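Local coordinates for protein multi-copper Oxidase CueO (PDB 6EVG) that is a laccase-like multicopper oxidase that oxidises lignin model compounds and lignosulfonate, at residues 62-67 with 174-179; 201-206 with 296-301; 335-340 with 427-432. All coordinates share one frame; numbering follows the deposited sequence.

Contact 1: 62-67 with 174-179; sequences AYLGPL and VLQDRR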
loop_
_atom_site.group_PDB
_atom_site.type_symbol
_atom_site.label_atom_id
_atom_site.label_comp_id
_atom_site.label_asym_id
_atom_site.label_seq_id
_atom_site.Cartn_x
_atom_site.Cartn_y
_atom_site.Cartn_z
ATOM N N ALA A 62 -16.568 -7.919 7.068
ATOM C CA ALA A 62 -17.053 -7.801 5.710
ATOM C C ALA A 62 -16.314 -6.834 4.823
ATOM O O ALA A 62 -16.540 -6.784 3.612
ATOM C CB ALA A 62 -18.519 -7.406 5.740
ATOM N N TYR A 63 -15.389 -6.037 5.410
ATOM C CA TYR A 63 -14.663 -5.024 4.636
ATOM C C TYR A 63 -13.393 -4.635 5.405
ATOM O O TYR A 63 -13.449 -4.514 6.638
ATOM C CB TYR A 63 -15.563 -3.768 4.409
ATOM C CG TYR A 63 -14.969 -2.825 3.398
ATOM C CD1 TYR A 63 -15.133 -3.021 2.042
ATOM C CD2 TYR A 63 -14.164 -1.725 3.781
ATOM C CE1 TYR A 63 -14.499 -2.240 1.102
ATOM C CE2 TYR A 63 -13.525 -0.913 2.855
ATOM C CZ TYR A 63 -13.674 -1.181 1.493
ATOM O OH TYR A 63 -13.052 -0.441 0.555
ATOM N N LEU A 64 -12.287 -4.451 4.699
ATOM C CA LEU A 64 -11.018 -4.119 5.356
ATOM C C LEU A 64 -10.684 -5.225 6.357
ATOM O O LEU A 64 -11.038 -6.381 6.114
ATOM C CB LEU A 64 -11.006 -2.687 5.860
ATOM C CG LEU A 64 -10.540 -1.663 4.838
ATOM C CD1 LEU A 64 -10.743 -0.271 5.376
ATOM C CD2 LEU A 64 -9.119 -1.753 4.394
ATOM N N GLY A 65 -9.957 -4.911 7.407
ATOM C CA GLY A 65 -9.345 -5.935 8.220
ATOM C C GLY A 65 -8.709 -5.329 9.439
ATOM O O GLY A 65 -8.733 -4.117 9.656
ATOM N N PRO A 66 -8.133 -6.175 10.297
ATOM C CA PRO A 66 -7.463 -5.697 11.507
ATOM C C PRO A 66 -6.149 -4.979 11.199
ATOM O O PRO A 66 -5.580 -5.126 10.117
ATOM C CB PRO A 66 -7.187 -6.973 12.279
ATOM C CG PRO A 66 -7.005 -8.009 11.198
ATOM C CD PRO A 66 -8.014 -7.614 10.151
ATOM N N LEU A 67 -5.662 -4.280 12.230
ATOM C CA LEU A 67 -4.247 -3.859 12.299
ATOM C C LEU A 67 -3.539 -4.864 13.188
ATOM O O LEU A 67 -3.832 -4.968 14.380
ATOM C CB LEU A 67 -4.116 -2.424 12.787
ATOM C CG LEU A 67 -2.660 -1.893 12.761
ATOM C CD1 LEU A 67 -2.608 -0.442 12.412
ATOM C CD2 LEU A 67 -1.896 -2.211 14.011
ATOM N N VAL A 174 -6.877 4.537 5.829
ATOM C CA VAL A 174 -6.836 3.800 4.568
ATOM C C VAL A 174 -7.731 4.561 3.582
ATOM O O VAL A 174 -8.969 4.596 3.721
ATOM C CB VAL A 174 -7.331 2.334 4.740
ATOM C CG1 VAL A 174 -7.274 1.635 3.399
ATOM C CG2 VAL A 174 -6.517 1.635 5.814
ATOM N N LEU A 175 -7.071 5.160 2.594
ATOM C CA LEU A 175 -7.741 6.007 1.606
ATOM C C LEU A 175 -8.144 5.148 0.401
ATOM O O LEU A 175 -7.266 4.466 -0.177
ATOM C CB LEU A 175 -6.813 7.121 1.139
ATOM C CG LEU A 175 -6.111 7.957 2.207
ATOM C CD1 LEU A 175 -5.246 9.046 1.586
ATOM C CD2 LEU A 175 -7.096 8.586 3.214
ATOM N N GLN A 176 -9.417 5.193 0.015
ATOM C CA GLN A 176 -9.907 4.425 -1.127
ATOM C C GLN A 176 -10.969 5.233 -1.865
ATOM O O GLN A 176 -11.363 6.331 -1.449
ATOM C CB GLN A 176 -10.434 3.051 -0.722
ATOM C CG GLN A 176 -9.397 2.165 -0.091
ATOM C CD GLN A 176 -9.970 0.901 0.475
ATOM O OE1 GLN A 176 -10.904 0.938 1.316
ATOM N NE2 GLN A 176 -9.419 -0.247 0.038
ATOM N N ASP A 177 -11.436 4.707 -2.986
ATOM C CA ASP A 177 -12.535 5.265 -3.725
ATOM C C ASP A 177 -13.506 4.198 -4.188
ATOM O O ASP A 177 -13.180 3.007 -4.205
ATOM C CB ASP A 177 -12.086 6.164 -4.889
ATOM C CG ASP A 177 -11.332 5.513 -6.025
ATOM O OD1 ASP A 177 -10.828 4.395 -5.841
ATOM O OD2 ASP A 177 -11.221 6.163 -7.130
ATOM N N ARG A 178 -14.721 4.605 -4.495
ATOM C CA ARG A 178 -15.796 3.709 -4.836
ATOM C C ARG A 178 -16.641 4.300 -5.975
ATOM O O ARG A 178 -17.074 5.449 -5.924
ATOM C CB ARG A 178 -16.772 3.551 -3.660
ATOM C CG ARG A 178 -16.191 2.895 -2.427
ATOM C CD ARG A 178 -15.810 1.424 -2.652
ATOM N NE ARG A 178 -16.967 0.652 -3.014
ATOM C CZ ARG A 178 -17.000 -0.680 -2.947
ATOM N NH1 ARG A 178 -15.939 -1.348 -2.614
ATOM N NH2 ARG A 178 -18.154 -1.316 -3.194
ATOM N N ARG A 179 -16.910 3.464 -6.993
ATOM C CA ARG A 179 -17.942 3.755 -7.978
ATOM C C ARG A 179 -19.332 3.413 -7.421
ATOM O O ARG A 179 -20.301 4.076 -7.795
ATOM C CB ARG A 179 -17.650 3.022 -9.286
ATOM C CG ARG A 179 -18.595 3.291 -10.419
ATOM C CD ARG A 179 -18.152 2.782 -11.755
ATOM N NE ARG A 179 -16.871 3.393 -12.124
ATOM C CZ ARG A 179 -16.070 2.999 -13.118
ATOM N NH1 ARG A 179 -16.448 2.010 -13.903
ATOM N NH2 ARG A 179 -14.921 3.592 -13.332
HETATM O O HOH W 1 -13.119 -0.686 -2.200
#

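Contact 2: 201-206 with 296-301; sequences GNLIVN and LHLMRF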
loop_
_atom_site.group_PDB
_atom_site.type_symbol
_atom_site.label_atom_id
_atom_site.label_comp_id
_atom_site.label_asym_id
_atom_site.label_seq_id
_atom_site.Cartn_x
_atom_site.Cartn_y
_atom_site.Cartn_z
ATOM N N GLY A 201 -16.126 8.116 -7.897
ATOM C CA GLY A 201 -16.302 9.484 -7.343
ATOM C C GLY A 201 -16.576 9.536 -5.873
ATOM O O GLY A 201 -16.561 10.617 -5.288
ATOM N N ASN A 202 -16.864 8.398 -5.234
ATOM C CA ASN A 202 -17.130 8.420 -3.778
ATOM C C ASN A 202 -15.829 8.104 -3.058
ATOM O O ASN A 202 -15.341 6.966 -3.146
ATOM C CB ASN A 202 -18.183 7.380 -3.426
ATOM C CG ASN A 202 -19.469 7.576 -4.122
ATOM O OD1 ASN A 202 -20.258 8.428 -3.764
ATOM N ND2 ASN A 202 -19.733 6.763 -5.124
ATOM N N LEU A 203 -15.271 9.052 -2.328
ATOM C CA LEU A 203 -14.032 8.796 -1.573
ATOM C C LEU A 203 -14.375 8.266 -0.206
ATOM O O LEU A 203 -15.359 8.715 0.382
ATOM C CB LEU A 203 -13.213 10.064 -1.474
ATOM C CG LEU A 203 -12.903 10.802 -2.777
ATOM C CD1 LEU A 203 -11.928 11.948 -2.521
ATOM C CD2 LEU A 203 -12.263 9.841 -3.818
ATOM N N ILE A 204 -13.557 7.344 0.269
ATOM C CA ILE A 204 -13.779 6.736 1.591
ATOM C C ILE A 204 -12.476 6.697 2.385
ATOM O O ILE A 204 -11.382 6.632 1.820
ATOM C CB ILE A 204 -14.416 5.337 1.471
ATOM C CG1 ILE A 204 -13.573 4.401 0.601
ATOM C CG2 ILE A 204 -15.840 5.469 0.947
ATOM C CD1 ILE A 204 -14.009 2.947 0.662
ATOM N N VAL A 205 -12.639 6.738 3.712
ATOM C CA VAL A 205 -11.532 6.547 4.657
ATOM C C VAL A 205 -11.966 5.501 5.654
ATOM O O VAL A 205 -13.024 5.591 6.268
ATOM C CB VAL A 205 -11.103 7.851 5.348
ATOM C CG1 VAL A 205 -9.875 7.619 6.223
ATOM C CG2 VAL A 205 -10.868 8.982 4.333
ATOM N N ASN A 206 -11.133 4.449 5.780
ATOM C CA ASN A 206 -11.469 3.327 6.660
ATOM C C ASN A 206 -12.873 2.818 6.413
ATOM O O ASN A 206 -13.572 2.404 7.331
ATOM C CB ASN A 206 -11.214 3.652 8.149
ATOM C CG ASN A 206 -9.754 3.901 8.443
ATOM O OD1 ASN A 206 -8.889 3.760 7.563
ATOM N ND2 ASN A 206 -9.451 4.265 9.700
ATOM N N LEU A 296 -11.247 17.582 -3.244
ATOM C CA LEU A 296 -12.376 16.794 -2.770
ATOM C C LEU A 296 -12.178 16.492 -1.276
ATOM O O LEU A 296 -11.055 16.264 -0.824
ATOM C CB LEU A 296 -12.465 15.476 -3.545
ATOM C CG LEU A 296 -12.598 15.583 -5.054
ATOM C CD1 LEU A 296 -12.570 14.201 -5.687
ATOM C CD2 LEU A 296 -13.834 16.338 -5.441
ATOM N N HIS A 297 -13.286 16.449 -0.549
ATOM C CA HIS A 297 -13.269 16.151 0.879
ATOM C C HIS A 297 -12.993 14.646 1.121
ATOM O O HIS A 297 -13.652 13.780 0.520
ATOM C CB HIS A 297 -14.622 16.495 1.474
ATOM C CG HIS A 297 -14.692 16.345 2.950
ATOM N ND1 HIS A 297 -14.198 17.281 3.824
ATOM C CD2 HIS A 297 -15.216 15.348 3.703
ATOM C CE1 HIS A 297 -14.419 16.842 5.062
ATOM N NE2 HIS A 297 -15.045 15.685 5.016
ATOM N N LEU A 298 -12.051 14.366 2.016
ATOM C CA LEU A 298 -11.838 13.021 2.534
ATOM C C LEU A 298 -12.474 12.793 3.892
ATOM O O LEU A 298 -13.209 11.843 4.095
ATOM C CB LEU A 298 -10.347 12.670 2.583
ATOM C CG LEU A 298 -9.730 12.337 1.207
ATOM C CD1 LEU A 298 -8.225 12.415 1.268
ATOM C CD2 LEU A 298 -10.125 10.899 0.818
ATOM N N MET A 299 -12.130 13.647 4.880
ATOM C CA MET A 299 -12.590 13.466 6.240
ATOM C C MET A 299 -12.360 14.734 7.041
ATOM O O MET A 299 -11.675 15.653 6.545
ATOM C CB MET A 299 -11.875 12.281 6.919
ATOM C CG MET A 299 -10.394 12.494 7.083
ATOM S SD MET A 299 -9.562 11.205 8.022
ATOM C CE MET A 299 -10.224 11.454 9.636
ATOM N N ARG A 300 -12.938 14.787 8.226
ATOM C CA ARG A 300 -12.777 15.928 9.124
ATOM C C ARG A 300 -12.124 15.509 10.421
ATOM O O ARG A 300 -12.434 14.441 10.919
ATOM C CB ARG A 300 -14.156 16.565 9.376
ATOM C CG ARG A 300 -14.081 17.847 10.258
ATOM C CD ARG A 300 -15.374 18.599 10.182
ATOM N NE ARG A 300 -15.378 19.889 10.818
ATOM C CZ ARG A 300 -14.868 21.058 10.363
ATOM N NH1 ARG A 300 -14.111 21.127 9.291
ATOM N NH2 ARG A 300 -15.079 22.184 11.064
ATOM N N PHE A 301 -11.270 16.366 10.958
ATOM C CA PHE A 301 -10.693 16.215 12.296
ATOM C C PHE A 301 -11.279 17.321 13.179
ATOM O O PHE A 301 -11.257 18.505 12.814
ATOM C CB PHE A 301 -9.175 16.403 12.256
ATOM C CG PHE A 301 -8.468 15.335 11.518
ATOM C CD1 PHE A 301 -8.128 14.149 12.158
ATOM C CD2 PHE A 301 -8.126 15.463 10.201
ATOM C CE1 PHE A 301 -7.452 13.166 11.503
ATOM C CE2 PHE A 301 -7.464 14.416 9.510
ATOM C CZ PHE A 301 -7.124 13.290 10.191
HETATM O O HOH W 2 -15.799 12.153 0.814
HETATM O O HOH W 3 -14.711 10.417 2.387
#

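Contact 3: 335-340 with 427-432; sequences FFFDER and LTTKEM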
loop_
_atom_site.group_PDB
_atom_site.type_symbol
_atom_site.label_atom_id
_atom_site.label_comp_id
_atom_site.label_asym_id
_atom_site.label_seq_id
_atom_site.Cartn_x
_atom_site.Cartn_y
_atom_site.Cartn_z
ATOM N N PHE A 335 13.187 -0.922 -17.096
ATOM C CA PHE A 335 11.850 -1.361 -17.359
ATOM C C PHE A 335 10.997 -0.221 -17.796
ATOM O O PHE A 335 11.092 0.897 -17.240
ATOM C CB PHE A 335 11.226 -2.122 -16.158
ATOM C CG PHE A 335 11.997 -3.333 -15.776
ATOM C CD1 PHE A 335 11.862 -4.512 -16.483
ATOM C CD2 PHE A 335 12.957 -3.300 -14.798
ATOM C CE1 PHE A 335 12.667 -5.599 -16.175
ATOM C CE2 PHE A 335 13.755 -4.366 -14.496
ATOM C CZ PHE A 335 13.617 -5.535 -15.205
ATOM N N PHE A 336 10.125 -0.462 -18.740
ATOM C CA PHE A 336 9.160 0.479 -19.314
ATOM C C PHE A 336 7.744 -0.039 -19.037
ATOM O O PHE A 336 7.419 -1.208 -19.340
ATOM C CB PHE A 336 9.420 0.632 -20.823
ATOM C CG PHE A 336 8.415 1.455 -21.541
ATOM C CD1 PHE A 336 8.100 2.738 -21.116
ATOM C CD2 PHE A 336 7.738 0.949 -22.641
ATOM C CE1 PHE A 336 7.182 3.506 -21.818
ATOM C CE2 PHE A 336 6.788 1.712 -23.322
ATOM C CZ PHE A 336 6.567 2.992 -22.914
ATOM N N PHE A 337 6.910 0.815 -18.434
ATOM C CA PHE A 337 5.508 0.515 -18.223
ATOM C C PHE A 337 4.763 0.685 -19.549
ATOM O O PHE A 337 4.354 1.791 -19.933
ATOM C CB PHE A 337 4.918 1.449 -17.140
ATOM C CG PHE A 337 5.466 1.223 -15.758
ATOM C CD1 PHE A 337 6.651 1.757 -15.330
ATOM C CD2 PHE A 337 4.797 0.420 -14.863
ATOM C CE1 PHE A 337 7.074 1.562 -14.019
ATOM C CE2 PHE A 337 5.249 0.213 -13.588
ATOM C CZ PHE A 337 6.403 0.765 -13.173
ATOM N N ASP A 338 4.624 -0.438 -20.251
ATOM C CA ASP A 338 4.114 -0.425 -21.596
ATOM C C ASP A 338 2.613 -0.681 -21.579
ATOM O O ASP A 338 2.149 -1.830 -21.419
ATOM C CB ASP A 338 4.857 -1.482 -22.425
ATOM C CG ASP A 338 4.603 -1.332 -23.906
ATOM O OD1 ASP A 338 3.701 -0.601 -24.342
ATOM O OD2 ASP A 338 5.391 -1.970 -24.670
ATOM N N GLU A 339 1.844 0.386 -21.802
ATOM C CA GLU A 339 0.400 0.332 -21.822
ATOM C C GLU A 339 -0.129 -0.259 -23.143
ATOM O O GLU A 339 -1.312 -0.536 -23.226
ATOM C CB GLU A 339 -0.194 1.723 -21.644
ATOM C CG GLU A 339 0.159 2.330 -20.300
ATOM C CD GLU A 339 -0.168 3.843 -20.154
ATOM O OE1 GLU A 339 -1.276 4.235 -20.582
ATOM O OE2 GLU A 339 0.711 4.624 -19.567
ATOM N N ARG A 340 0.717 -0.439 -24.160
ATOM C CA ARG A 340 0.330 -0.992 -25.458
ATOM C C ARG A 340 -0.920 -0.312 -25.993
ATOM O O ARG A 340 -1.861 -0.938 -26.444
ATOM C CB ARG A 340 0.153 -2.526 -25.392
ATOM C CG ARG A 340 1.459 -3.227 -24.991
ATOM C CD ARG A 340 1.327 -4.751 -24.970
ATOM N NE ARG A 340 1.075 -5.342 -26.271
ATOM C CZ ARG A 340 -0.128 -5.644 -26.799
ATOM N NH1 ARG A 340 -1.300 -5.400 -26.172
ATOM N NH2 ARG A 340 -0.151 -6.215 -28.003
ATOM N N LEU A 427 13.381 3.168 -14.545
ATOM C CA LEU A 427 11.949 2.974 -14.753
ATOM C C LEU A 427 11.367 4.111 -15.547
ATOM O O LEU A 427 11.638 5.274 -15.211
ATOM C CB LEU A 427 11.250 2.889 -13.370
ATOM C CG LEU A 427 11.714 1.762 -12.471
ATOM C CD1 LEU A 427 11.021 1.827 -11.112
ATOM C CD2 LEU A 427 11.522 0.372 -13.082
ATOM N N THR A 428 10.598 3.811 -16.593
ATOM C CA THR A 428 10.061 4.844 -17.478
ATOM C C THR A 428 8.581 4.651 -17.708
ATOM O O THR A 428 8.100 3.506 -17.849
ATOM C CB THR A 428 10.818 4.812 -18.830
ATOM O OG1 THR A 428 10.872 3.545 -19.362
ATOM C CG2 THR A 428 12.174 5.089 -18.689
ATOM N N THR A 429 7.875 5.783 -17.777
ATOM C CA THR A 429 6.465 5.788 -18.182
ATOM C C THR A 429 6.293 6.716 -19.395
ATOM O O THR A 429 7.139 7.539 -19.696
ATOM C CB THR A 429 5.537 6.239 -17.043
ATOM O OG1 THR A 429 5.806 7.616 -16.728
ATOM C CG2 THR A 429 5.762 5.428 -15.794
ATOM N N LYS A 430 5.132 6.632 -20.009
ATOM C CA LYS A 430 4.777 7.454 -21.169
ATOM C C LYS A 430 3.425 8.154 -20.976
ATOM O O LYS A 430 3.355 9.311 -20.612
ATOM C CB LYS A 430 4.733 6.562 -22.436
ATOM C CG LYS A 430 4.350 7.229 -23.737
ATOM C CD LYS A 430 4.270 6.245 -24.902
ATOM C CE LYS A 430 3.875 6.976 -26.191
ATOM N NZ LYS A 430 3.344 6.034 -27.202
ATOM N N GLU A 431 2.321 7.451 -21.140
ATOM C CA GLU A 431 1.003 8.129 -21.189
ATOM C C GLU A 431 0.486 8.592 -19.853
ATOM O O GLU A 431 -0.187 9.627 -19.788
ATOM C CB GLU A 431 -0.067 7.289 -21.853
ATOM C CG GLU A 431 0.172 6.985 -23.335
ATOM C CD GLU A 431 0.871 5.644 -23.554
ATOM O OE1 GLU A 431 1.529 5.111 -22.613
ATOM O OE2 GLU A 431 0.794 5.148 -24.698
ATOM N N MET A 432 0.779 7.864 -18.793
ATOM C CA MET A 432 0.294 8.178 -17.420
ATOM C C MET A 432 1.330 7.720 -16.416
ATOM O O MET A 432 2.200 6.911 -16.763
ATOM C CB MET A 432 -1.064 7.556 -17.136
ATOM C CG MET A 432 -1.061 6.018 -17.075
ATOM S SD MET A 432 -2.674 5.297 -16.701
ATOM C CE MET A 432 -2.831 5.478 -14.941
HETATM O O HOH W 4 3.498 4.385 -19.570
HETATM O O HOH W 5 3.159 2.971 -22.463
#

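Contact 1: 62-67 with 174-179
With CG of Tyr63 swung trans to its own backbone N (chi1 -169°), the phenol reaches across to Gln176, whose side chain runs out straight beyond CG from the opposite direction. The two meet where the loop between strands 54-59 and 67-71 of the first cupredoxin domain comes up against strand 170-178 of the second, so the contact belongs to the domain-domain interface of a three-domain multicopper oxidase. Tyr63 OH donates to Gln176 OE1 at 2.7 Å. The hydroxyl approaches from well above the carbonyl plane rather than along a lone pair, with a C=O...O angle of 113°, while OE1 itself lies near the plane of the phenol at the ring edge. Ring and amide planes are turned 59° apart. Gln176 NE2 is held by the carbonyl of Gly227, which fixes the flip of the amide and leaves OE1 facing the tyrosine. The ring of Tyr63 is in turn stacked with His46 and meets Phe48 edge-to-face. Beside this polar pair, Leu64 CD2 lies 4.0 Å from Val174 CG1, the two side chains sliding past each other, and Leu64 CD1 sits 4.2 Å from Gln176 OE1. At the far end Arg178 folds back through bends at chi2 and chi3, and its guanidinium, which gives NH2 to the carbonyl of Val180, comes obliquely to the ring, with NH1 4.1 Å from Tyr63 CE1. A single water completes the link between them: lying in the plane of both flat groups at their edges, it donates to Tyr63 OH at 2.8 Å and accepts from Arg178 NH1 at 2.9 Å.

Contact 2: 201-206 with 296-301
Leu203 lays its side chain against Leu296 and Leu298. Its CB lies 3.9 Å from Leu298 CD2. CG follows, kept on the side of the backbone N by chi1 of -53°, and at the tip CD1 rests 3.7 Å from Leu296 CB, the leucine side chains crossing at about a right angle. CD1 also touches Leu298 CD2, so that one methyl of Leu298 is shared by the root and the end of Leu203. Strand 202-205 belongs to the sheet that includes strand 170-178, and strand 295-303 to the other sheet of the beta sandwich in the second cupredoxin domain. The two sheets come close here: the short strand axes approach to 6.7 Å and run 28° from parallel, yet no direct hydrogen bond joins them. Leu298 and Met299 both face Leu284 of strand 282-287, a classic beta bulge. Beside it, Val205 spreads its two branches: CG2 packs 3.7 Å from the carbonyl O of Leu298, and CG1 lies 4.0 Å from Met299 SD. Bent at chi3, the methionine then lays its CE over one face of the Phe301 ring, offset toward the rim. Two waters lie between the backbones. One sits 2.7 Å from both Leu203 O and Leu298 O, and the second lies 2.7 Å from His297 O, with only a long, weak approach to Leu203 O.

Contact 3: 335-340 with 427-432
Phe335 and Phe336 pair with Leu427 and Thr428 through backbone bonds, as neighbouring parallel strands of the third cupredoxin domain. Thr428 N donates to Phe335 O at 3.0 Å (148° at the hydrogen), and Phe337 N to Thr428 O at 3.0 Å in a nearly straight bond (169°). Thr428 OG1 adds a weak bond to the same Phe335 O.

Aromatic and apolar contacts flank the strands. On one face of the sheet Phe335 CB meets Leu427 CD2 at 4.0 Å. On the other, Phe336 crosses Thr428 at about a right angle: chi1 of 174° sets its CG beside the carbonyl carbon, CD1 lies 3.4 Å from Thr428 OG1, and Lys430 CB reaches the ring edge in plane. The Phe337 ring, with Thr428 O at its edge, runs alongside Thr429, CD1 3.8 Å from CG2. The Phe337 side chain comes within about 5 Å of the copper bound by His434, Cys490 and His495, and its ring lies close to that of His434, nearly parallel to it.

Farther along both segments the contacts turn polar. Glu339 OE2 takes a weak bond from Met432 N at 3.3 Å. One water links Phe337 O, Glu339 OE2 and Lys430 N; another lies between Phe337 O, Glu339 N and Glu431 OE1. Asp338 OD1 accepts from Arg340 N in an Asx turn just before helix 341-348.

Glu339 OE2 and Glu431 OE1, two acceptors 3.2 Å apart, share no hydrogen bond; the waters and a long Lys430-Glu431 salt bridge give these carboxylates other partners. Glu339 OE2 is also hydrogen-bonded to His434 NE2, making Glu339 a second-shell residue that may help orient this copper ligand.

In the fold
From the N terminus, contact 1 closes first, bringing the loop after strand 54-59 of the first domain to strand 170-178 of the second. Contact 2 opens after it and spans 201 to 301, drawing the two sheets of the second domain together. Contact 3 follows, pairing strand 332-336 with strand 422-428 beside the copper site of the third domain and closing the span that holds helix 341-348 and the unmodelled 350-391. The three lie in series, so none nests in or crosses another. Contacts 1 and 2 nevertheless touch, their centres 12 Å apart, because strands 170-178 and 202-205 are neighbours in one sheet. Contact 3 stands apart, its centre about 28 Å from that of contact 1.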